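Local coordinates for putative retaining b-glycosidase (Saccharophagus degradans, PDB 5A95), which probably hydrolyses mixed-linkage beta-glucans, EC 3.2.1.73, as a retaining glycoside hydrolase of subfamily GH5_26, at residues P255-D267 / I304-K318. The protein carries 1 engineered substitution. Sequence-based numbering, arbitrary orientation. Where two conformers were deposited one is given.
Sequences PYPQKAKPEVKND and IPVKDDGSYGPRIVK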
ATOM      1  N   PRO A 255      22.084  -7.051  21.565  1.00  5.96           N
ATOM      2  CA  PRO A 255      22.803  -8.239  21.973  1.00  6.78           C
ATOM      3  C   PRO A 255      22.246  -8.872  23.266  1.00  7.54           C
ATOM      4  O   PRO A 255      22.905  -8.896  24.324  1.00  7.42           O
ATOM      5  CB  PRO A 255      24.204  -7.707  22.185  1.00  6.95           C
ATOM      6  CG  PRO A 255      23.975  -6.313  22.722  1.00  7.40           C
ATOM      7  CD  PRO A 255      22.802  -5.816  21.940  1.00  6.45           C
ATOM      8  N   TYR A 256      21.042  -9.427  23.180  1.00  6.99           N
ATOM      9  CA  TYR A 256      20.510 -10.197  24.282  0.60  6.93           C
ATOM     10  C   TYR A 256      21.396 -11.432  24.564  1.00  7.07           C
ATOM     11  O   TYR A 256      22.126 -11.891  23.671  1.00  7.22           O
ATOM     12  CB  TYR A 256      19.079 -10.552  23.977  0.60  7.65           C
ATOM     13  CG  TYR A 256      18.087  -9.425  24.187  0.60  6.77           C
ATOM     14  CD1 TYR A 256      17.925  -8.832  25.428  0.60  7.09           C
ATOM     15  CD2 TYR A 256      17.244  -9.012  23.165  0.60  6.77           C
ATOM     16  CE1 TYR A 256      16.981  -7.849  25.641  0.60  7.28           C
ATOM     17  CE2 TYR A 256      16.276  -8.049  23.382  0.60  7.62           C
ATOM     18  CZ  TYR A 256      16.157  -7.459  24.613  0.60  7.47           C
ATOM     19  OH  TYR A 256      15.183  -6.492  24.803  0.60  9.65           O
ATOM     20  N   PRO A 257      21.297 -11.986  25.787  1.00  6.97           N
ATOM     21  CA  PRO A 257      22.280 -12.980  26.193  1.00  7.03           C
ATOM     22  C   PRO A 257      22.373 -14.255  25.375  1.00  7.06           C
ATOM     23  O   PRO A 257      23.455 -14.835  25.249  1.00  8.10           O
ATOM     24  CB  PRO A 257      21.884 -13.328  27.655  1.00  8.04           C
ATOM     25  CG  PRO A 257      20.495 -12.808  27.833  1.00  8.37           C
ATOM     26  CD  PRO A 257      20.438 -11.593  26.924  1.00  7.41           C
ATOM     27  N   GLN A 258      21.239 -14.690  24.806  1.00  7.36           N
ATOM     28  CA  GLN A 258      21.191 -15.961  24.074  1.00  7.88           C
ATOM     29  C   GLN A 258      21.295 -15.773  22.562  1.00  7.92           C
ATOM     30  O   GLN A 258      21.214 -16.744  21.832  1.00 10.18           O
ATOM     31  CB  GLN A 258      19.954 -16.771  24.439  1.00  8.78           C
ATOM     32  CG  GLN A 258      19.888 -17.096  25.925  1.00 10.07           C
ATOM     33  CD  GLN A 258      18.578 -17.716  26.306  1.00 10.36           C
ATOM     34  OE1 GLN A 258      17.536 -17.052  26.308  1.00 10.72           O
ATOM     35  NE2 GLN A 258      18.612 -18.993  26.642  1.00 12.44           N
ATOM     36  N   LYS A 259      21.559 -14.549  22.089  1.00  7.77           N
ATOM     37  CA  LYS A 259      21.814 -14.369  20.667  1.00  7.83           C
ATOM     38  C   LYS A 259      23.093 -15.081  20.217  1.00  8.36           C
ATOM     39  O   LYS A 259      23.096 -15.792  19.220  1.00 11.41           O
ATOM     40  CB  LYS A 259      21.878 -12.895  20.286  1.00  8.24           C
ATOM     41  CG  LYS A 259      20.571 -12.136  20.493  1.00  7.89           C
ATOM     42  CD  LYS A 259      19.353 -12.703  19.745  1.00  8.40           C
ATOM     43  CE  LYS A 259      19.434 -12.564  18.248  1.00  9.85           C
ATOM     44  NZ  LYS A 259      18.158 -12.948  17.582  1.00 13.05           N
ATOM     45  N   ALA A 260      24.172 -14.862  20.951  1.00  9.22           N
ATOM     46  CA  ALA A 260      25.402 -15.625  20.732  1.00  8.82           C
ATOM     47  C   ALA A 260      25.299 -16.931  21.501  1.00  8.65           C
ATOM     48  O   ALA A 260      24.884 -16.931  22.652  1.00  9.76           O
ATOM     49  CB  ALA A 260      26.607 -14.832  21.197  1.00  8.57           C
ATOM     50  N   LYS A 261      25.751 -18.022  20.891  1.00  9.11           N
ATOM     51  CA  LYS A 261      25.598 -19.353  21.448  1.00  9.76           C
ATOM     52  C   LYS A 261      26.941 -20.092  21.435  1.00 10.39           C
ATOM     53  O   LYS A 261      27.110 -21.098  20.743  1.00 11.82           O
ATOM     54  CB  LYS A 261      24.510 -20.145  20.699  1.00 10.68           C
ATOM     55  CG  LYS A 261      23.156 -19.468  20.767  1.00 13.95           C
ATOM     56  CD  LYS A 261      22.068 -20.196  20.000  1.00 17.55           C
ATOM     57  CE  LYS A 261      20.733 -19.469  20.086  1.00 20.26           C
ATOM     58  NZ  LYS A 261      20.786 -18.131  19.438  1.00 24.06           N
ATOM     59  N   PRO A 262      27.899 -19.607  22.244  1.00 10.02           N
ATOM     60  CA  PRO A 262      29.157 -20.365  22.335  1.00  9.52           C
ATOM     61  C   PRO A 262      28.940 -21.715  22.993  1.00 11.50           C
ATOM     62  O   PRO A 262      28.124 -21.847  23.897  1.00 12.79           O
ATOM     63  CB  PRO A 262      30.024 -19.503  23.240  1.00 10.50           C
ATOM     64  CG  PRO A 262      29.034 -18.735  24.077  1.00  9.94           C
ATOM     65  CD  PRO A 262      27.861 -18.477  23.188  1.00  9.53           C
ATOM     66  N   GLU A 263      29.708 -22.692  22.566  1.00 12.22           N
ATOM     67  CA  GLU A 263      29.619 -24.017  23.149  1.00 12.70           C
ATOM     68  C   GLU A 263      30.144 -24.034  24.571  1.00 13.06           C
ATOM     69  O   GLU A 263      29.615 -24.716  25.411  1.00 17.73           O
ATOM     70  CB  GLU A 263      30.378 -24.996  22.266  1.00 15.02           C
ATOM     71  CG  GLU A 263      29.712 -25.148  20.882  1.00 19.18           C
ATOM     72  CD  GLU A 263      30.522 -25.931  19.865  1.00 18.37           C
ATOM     73  OE1 GLU A 263      31.692 -26.322  20.127  1.00 20.83           O
ATOM     74  OE2 GLU A 263      29.972 -26.135  18.774  1.00 18.19           O
ATOM     75  N   VAL A 264      31.169 -23.242  24.814  1.00 12.87           N
ATOM     76  CA  VAL A 264      31.704 -23.062  26.135  1.00 15.07           C
ATOM     77  C   VAL A 264      31.513 -21.597  26.534  1.00 12.94           C
ATOM     78  O   VAL A 264      32.034 -20.678  25.880  1.00 13.34           O
ATOM     79  CB  VAL A 264      33.202 -23.433  26.210  1.00 16.18           C
ATOM     80  CG1 VAL A 264      33.758 -23.137  27.604  1.00 18.72           C
ATOM     81  CG2 VAL A 264      33.413 -24.908  25.872  1.00 19.10           C
ATOM     82  N   LYS A 265      30.763 -21.380  27.612  1.00 12.75           N
ATOM     83  CA  LYS A 265      30.464 -20.047  28.099  1.00 11.63           C
ATOM     84  C   LYS A 265      31.626 -19.530  28.934  1.00 10.25           C
ATOM     85  O   LYS A 265      31.899 -20.012  30.041  1.00 10.61           O
ATOM     86  CB  LYS A 265      29.195 -20.043  28.937  1.00 13.92           C
ATOM     87  CG  LYS A 265      27.921 -20.317  28.151  1.00 16.24           C
ATOM     88  CD  LYS A 265      26.686 -20.079  29.030  1.00 23.35           C
ATOM     89  CE  LYS A 265      25.373 -20.113  28.247  1.00 21.50           C
ATOM     90  NZ  LYS A 265      25.037 -21.524  27.984  1.00 27.61           N
ATOM     91  N   ASN A 266      32.306 -18.527  28.373  1.00  9.75           N
ATOM     92  CA  ASN A 266      33.364 -17.785  29.042  1.00  9.48           C
ATOM     93  C   ASN A 266      33.450 -16.422  28.389  1.00  9.81           C
ATOM     94  O   ASN A 266      32.751 -16.150  27.414  1.00  9.42           O
ATOM     95  CB  ASN A 266      34.695 -18.545  29.051  1.00  9.38           C
ATOM     96  CG  ASN A 266      35.261 -18.783  27.662  1.00  9.37           C
ATOM     97  OD1 ASN A 266      34.992 -18.042  26.736  1.00 10.98           O
ATOM     98  ND2 ASN A 266      36.039 -19.844  27.522  1.00 11.25           N
ATOM     99  N   ASP A 267      34.280 -15.538  28.933  1.00  9.44           N
ATOM    100  CA  ASP A 267      34.388 -14.195  28.370  1.00  9.72           C
ATOM    101  C   ASP A 267      34.897 -14.211  26.941  1.00  9.68           C
ATOM    102  O   ASP A 267      34.317 -13.554  26.086  1.00 10.55           O
ATOM    103  CB  ASP A 267      35.307 -13.320  29.208  1.00 11.72           C
ATOM    104  CG  ASP A 267      34.683 -12.845  30.497  1.00 15.54           C
ATOM    105  OD1 ASP A 267      33.636 -13.368  30.929  1.00 15.85           O
ATOM    106  OD2 ASP A 267      35.289 -11.958  31.102  1.00 21.16           O
ATOM    107  N   ILE A 304      13.434 -17.105  25.590  1.00 13.22           N
ATOM    108  CA  ILE A 304      14.588 -16.938  24.687  1.00 11.66           C
ATOM    109  C   ILE A 304      14.287 -15.672  23.872  1.00 12.21           C
ATOM    110  O   ILE A 304      13.154 -15.503  23.419  1.00 13.88           O
ATOM    111  CB  ILE A 304      14.755 -18.180  23.778  1.00 16.29           C
ATOM    112  CG1 ILE A 304      15.054 -19.436  24.619  1.00 18.69           C
ATOM    113  CG2 ILE A 304      15.840 -17.995  22.735  1.00 17.55           C
ATOM    114  CD1 ILE A 304      14.850 -20.755  23.890  1.00 22.85           C
ATOM    115  N   PRO A 305      15.284 -14.775  23.678  1.00 10.91           N
ATOM    116  CA  PRO A 305      16.700 -14.939  23.970  1.00  9.53           C
ATOM    117  C   PRO A 305      17.208 -14.169  25.190  1.00  8.20           C
ATOM    118  O   PRO A 305      18.388 -13.781  25.222  1.00  8.27           O
ATOM    119  CB  PRO A 305      17.344 -14.377  22.707  1.00  9.74           C
ATOM    120  CG  PRO A 305      16.500 -13.178  22.410  1.00 10.63           C
ATOM    121  CD  PRO A 305      15.082 -13.636  22.751  1.00 11.92           C
ATOM    122  N   VAL A 306      16.362 -13.921  26.193  1.00  8.85           N
ATOM    123  CA  VAL A 306      16.719 -13.058  27.310  1.00  8.21           C
ATOM    124  C   VAL A 306      17.025 -13.791  28.625  1.00  8.59           C
ATOM    125  O   VAL A 306      17.252 -13.137  29.645  1.00  9.28           O
ATOM    126  CB  VAL A 306      15.645 -11.966  27.578  1.00  8.81           C
ATOM    127  CG1 VAL A 306      15.399 -11.175  26.297  1.00 10.21           C
ATOM    128  CG2 VAL A 306      14.327 -12.531  28.109  1.00  9.39           C
ATOM    129  N   LYS A 307      17.086 -15.120  28.596  1.00  8.57           N
ATOM    130  CA  LYS A 307      17.341 -15.890  29.808  1.00  8.56           C
ATOM    131  C   LYS A 307      18.825 -15.970  30.102  1.00  8.32           C
ATOM    132  O   LYS A 307      19.610 -16.230  29.201  1.00  9.62           O
ATOM    133  CB  LYS A 307      16.792 -17.310  29.681  1.00  9.36           C
ATOM    134  CG  LYS A 307      15.291 -17.436  29.470  1.00 12.37           C
ATOM    135  CD  LYS A 307      14.904 -18.919  29.389  1.00 16.21           C
ATOM    136  CE  LYS A 307      13.411 -19.120  29.413  1.00 21.17           C
ATOM    137  NZ  LYS A 307      13.135 -20.577  29.409  1.00 26.71           N
ATOM    138  N   ASP A 308      19.197 -15.764  31.355  1.00  8.07           N
ATOM    139  CA  ASP A 308      20.600 -15.835  31.766  1.00  8.05           C
ATOM    140  C   ASP A 308      20.684 -15.943  33.269  1.00  8.25           C
ATOM    141  O   ASP A 308      19.783 -15.497  33.980  1.00  8.58           O
ATOM    142  CB  ASP A 308      21.377 -14.603  31.298  1.00  7.89           C
ATOM    143  CG  ASP A 308      22.886 -14.785  31.401  1.00  9.02           C
ATOM    144  OD1 ASP A 308      23.430 -15.492  30.526  1.00 10.51           O
ATOM    145  OD2 ASP A 308      23.492 -14.224  32.336  1.00  8.59           O
ATOM    146  N   ASP A 309      21.795 -16.498  33.754  1.00  8.15           N
ATOM    147  CA  ASP A 309      22.045 -16.588  35.193  1.00  8.13           C
ATOM    148  C   ASP A 309      22.579 -15.310  35.855  1.00  8.78           C
ATOM    149  O   ASP A 309      22.712 -15.254  37.089  1.00  9.47           O
ATOM    150  CB  ASP A 309      22.949 -17.798  35.543  1.00  9.04           C
ATOM    151  CG  ASP A 309      24.354 -17.720  34.985  1.00  9.56           C
ATOM    152  OD1 ASP A 309      24.805 -16.628  34.575  1.00 10.52           O
ATOM    153  OD2 ASP A 309      25.043 -18.760  35.021  1.00 10.55           O
ATOM    154  N   GLY A 310      22.867 -14.302  35.035  1.00  8.22           N
ATOM    155  CA  GLY A 310      23.406 -13.035  35.512  1.00  8.15           C
ATOM    156  C   GLY A 310      24.824 -12.763  35.095  1.00  8.18           C
ATOM    157  O   GLY A 310      25.240 -11.607  35.077  1.00  8.72           O
ATOM    158  N   SER A 311      25.577 -13.807  34.723  1.00  7.48           N
ATOM    159  CA  SER A 311      26.950 -13.612  34.260  1.00  9.19           C
ATOM    160  C   SER A 311      27.036 -12.739  33.020  1.00  8.65           C
ATOM    161  O   SER A 311      28.047 -12.105  32.765  1.00  9.04           O
ATOM    162  CB  SER A 311      27.645 -14.978  34.045  1.00  8.60           C
ATOM    163  OG  SER A 311      26.907 -15.778  33.140  1.00  9.80           O
ATOM    164  N   TYR A 312      25.970 -12.702  32.240  1.00  7.52           N
ATOM    165  CA  TYR A 312      25.925 -11.824  31.080  1.00  7.22           C
ATOM    166  C   TYR A 312      26.097 -10.356  31.399  1.00  6.78           C
ATOM    167  O   TYR A 312      26.676  -9.628  30.589  1.00  7.46           O
ATOM    168  CB  TYR A 312      24.619 -12.031  30.369  1.00  7.62           C
ATOM    169  CG  TYR A 312      24.134 -10.958  29.422  1.00  7.08           C
ATOM    170  CD1 TYR A 312      24.535 -10.906  28.107  1.00  6.87           C
ATOM    171  CD2 TYR A 312      23.181 -10.050  29.852  1.00  7.13           C
ATOM    172  CE1 TYR A 312      23.995  -9.978  27.236  1.00  6.59           C
ATOM    173  CE2 TYR A 312      22.618  -9.145  28.998  1.00  8.16           C
ATOM    174  CZ  TYR A 312      23.022  -9.108  27.686  1.00  6.78           C
ATOM    175  OH  TYR A 312      22.420  -8.204  26.850  1.00  7.59           O
ATOM    176  N   GLY A 313      25.578  -9.888  32.539  1.00  7.87           N
ATOM    177  CA  GLY A 313      25.626  -8.467  32.821  1.00  8.23           C
ATOM    178  C   GLY A 313      27.056  -7.934  32.804  1.00  8.03           C
ATOM    179  O   GLY A 313      27.397  -7.020  32.048  1.00  7.98           O
ATOM    180  N   PRO A 314      27.919  -8.516  33.653  1.00  7.92           N
ATOM    181  CA  PRO A 314      29.294  -8.043  33.676  1.00  8.63           C
ATOM    182  C   PRO A 314      29.995  -8.206  32.333  1.00  8.54           C
ATOM    183  O   PRO A 314      30.808  -7.376  31.965  1.00  8.91           O
ATOM    184  CB  PRO A 314      29.939  -8.893  34.785  1.00 10.04           C
ATOM    185  CG  PRO A 314      28.788  -9.190  35.729  1.00  9.74           C
ATOM    186  CD  PRO A 314      27.577  -9.342  34.829  1.00  8.92           C
ATOM    187  N   ARG A 315      29.672  -9.286  31.627  1.00  8.03           N
ATOM    188  CA  ARG A 315      30.288  -9.525  30.321  1.00  7.96           C
ATOM    189  C   ARG A 315      29.928  -8.459  29.298  1.00  7.78           C
ATOM    190  O   ARG A 315      30.816  -7.897  28.645  1.00  8.25           O
ATOM    191  CB  ARG A 315      29.895 -10.869  29.750  1.00 11.01           C
ATOM    192  CG  ARG A 315      30.576 -12.025  30.356  1.00 13.20           C
ATOM    193  CD  ARG A 315      30.488 -13.253  29.460  1.00 14.29           C
ATOM    194  NE  ARG A 315      31.065 -14.294  30.258  1.00 13.69           N
ATOM    195  CZ  ARG A 315      30.422 -15.337  30.762  1.00 13.07           C
ATOM    196  NH1 ARG A 315      29.159 -15.493  30.530  1.00 15.05           N
ATOM    197  NH2 ARG A 315      31.090 -16.213  31.503  1.00 13.66           N
ATOM    198  N   ILE A 316      28.640  -8.180  29.139  1.00  7.20           N
ATOM    199  CA  ILE A 316      28.224  -7.224  28.129  1.00  6.81           C
ATOM    200  C   ILE A 316      28.698  -5.804  28.468  1.00  6.87           C
ATOM    201  O   ILE A 316      29.090  -5.037  27.592  1.00  7.56           O
ATOM    202  CB  ILE A 316      26.706  -7.304  27.850  1.00  7.19           C
ATOM    203  CG1 ILE A 316      26.322  -6.568  26.570  1.00  7.85           C
ATOM    204  CG2 ILE A 316      25.850  -6.761  28.989  1.00  7.91           C
ATOM    205  CD1 ILE A 316      26.951  -7.092  25.320  1.00  8.80           C
ATOM    206  N   VAL A 317      28.708  -5.457  29.760  1.00  7.07           N
ATOM    207  CA  VAL A 317      29.211  -4.162  30.165  1.00  7.31           C
ATOM    208  C   VAL A 317      30.727  -4.031  29.912  1.00  8.21           C
ATOM    209  O   VAL A 317      31.180  -3.023  29.386  1.00  8.76           O
ATOM    210  CB  VAL A 317      28.841  -3.873  31.635  1.00  9.14           C
ATOM    211  CG1 VAL A 317      29.604  -2.696  32.196  1.00  9.91           C
ATOM    212  CG2 VAL A 317      27.343  -3.615  31.727  1.00  9.74           C
ATOM    213  N   LYS A 318      31.491  -5.054  30.267  1.00  7.68           N
ATOM    214  CA  LYS A 318      32.936  -5.058  30.019  1.00  8.98           C
ATOM    215  C   LYS A 318      33.207  -4.905  28.529  1.00  8.47           C
ATOM    216  O   LYS A 318      34.053  -4.129  28.114  1.00 10.37           O
ATOM    217  CB  LYS A 318      33.559  -6.358  30.554  1.00  9.43           C
ATOM    218  CG  LYS A 318      35.057  -6.495  30.334  1.00 12.89           C
ATOM    219  CD  LYS A 318      35.682  -7.548  31.253  1.00 17.31           C
ATOM    220  CE  LYS A 318      37.208  -7.482  31.226  1.00 21.40           C
ATOM    221  NZ  LYS A 318      37.731  -8.635  30.486  1.00 28.97           N
TER
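Pro-257 lies against Tyr-312, its CB over one ring face 3.8 Å from the centroid in a CH-pi contact; Ile-316 CG2 backs the opposite face. With CG anti to the backbone N (chi1 161°), the Tyr-312 ring reaches across to the 255-267 loop. A second CH-pi contact sets Val-306 CG1 over the Tyr-256 ring, 3.7 Å from its centroid, while Pro-305 CG touches Tyr-256 CB.

Among the polar contacts, Tyr-312 OH donates to Pro-255 O at 2.7 Å, tilted from the carbonyl plane, and also accepts a hydrogen bond from the backbone N of Gly-293. Gln-258 is gripped twice: its N gives a 3.0 Å bond to Pro-305 O, and its OE1 takes Lys-307 N at 3.0 Å from above the amide carbonyl plane.

In the family 5 (beta/alpha)8 barrel, 255-267 joins strand 250-252 to helix 267-279, while 304-318 is a loop running into the first turns of helix 312-323. Val-306 also touches a bound glucose, so this junction borders the glycan pocket; Tyr-256 OH bonds to Gln-291. Before the helix, Asp-308 OD2 accepts from Gly-310 N, closing an Asx turn, and from Tyr-312 N, the two donors coming from opposite faces of the carboxylate plane.

Farther from the glycan, a salt bridge joins Arg-315 NE to Asp-267 OD1 at 2.8 Å, on the anti side of the oxygen, with carboxylate and guanidinium planes 86° apart.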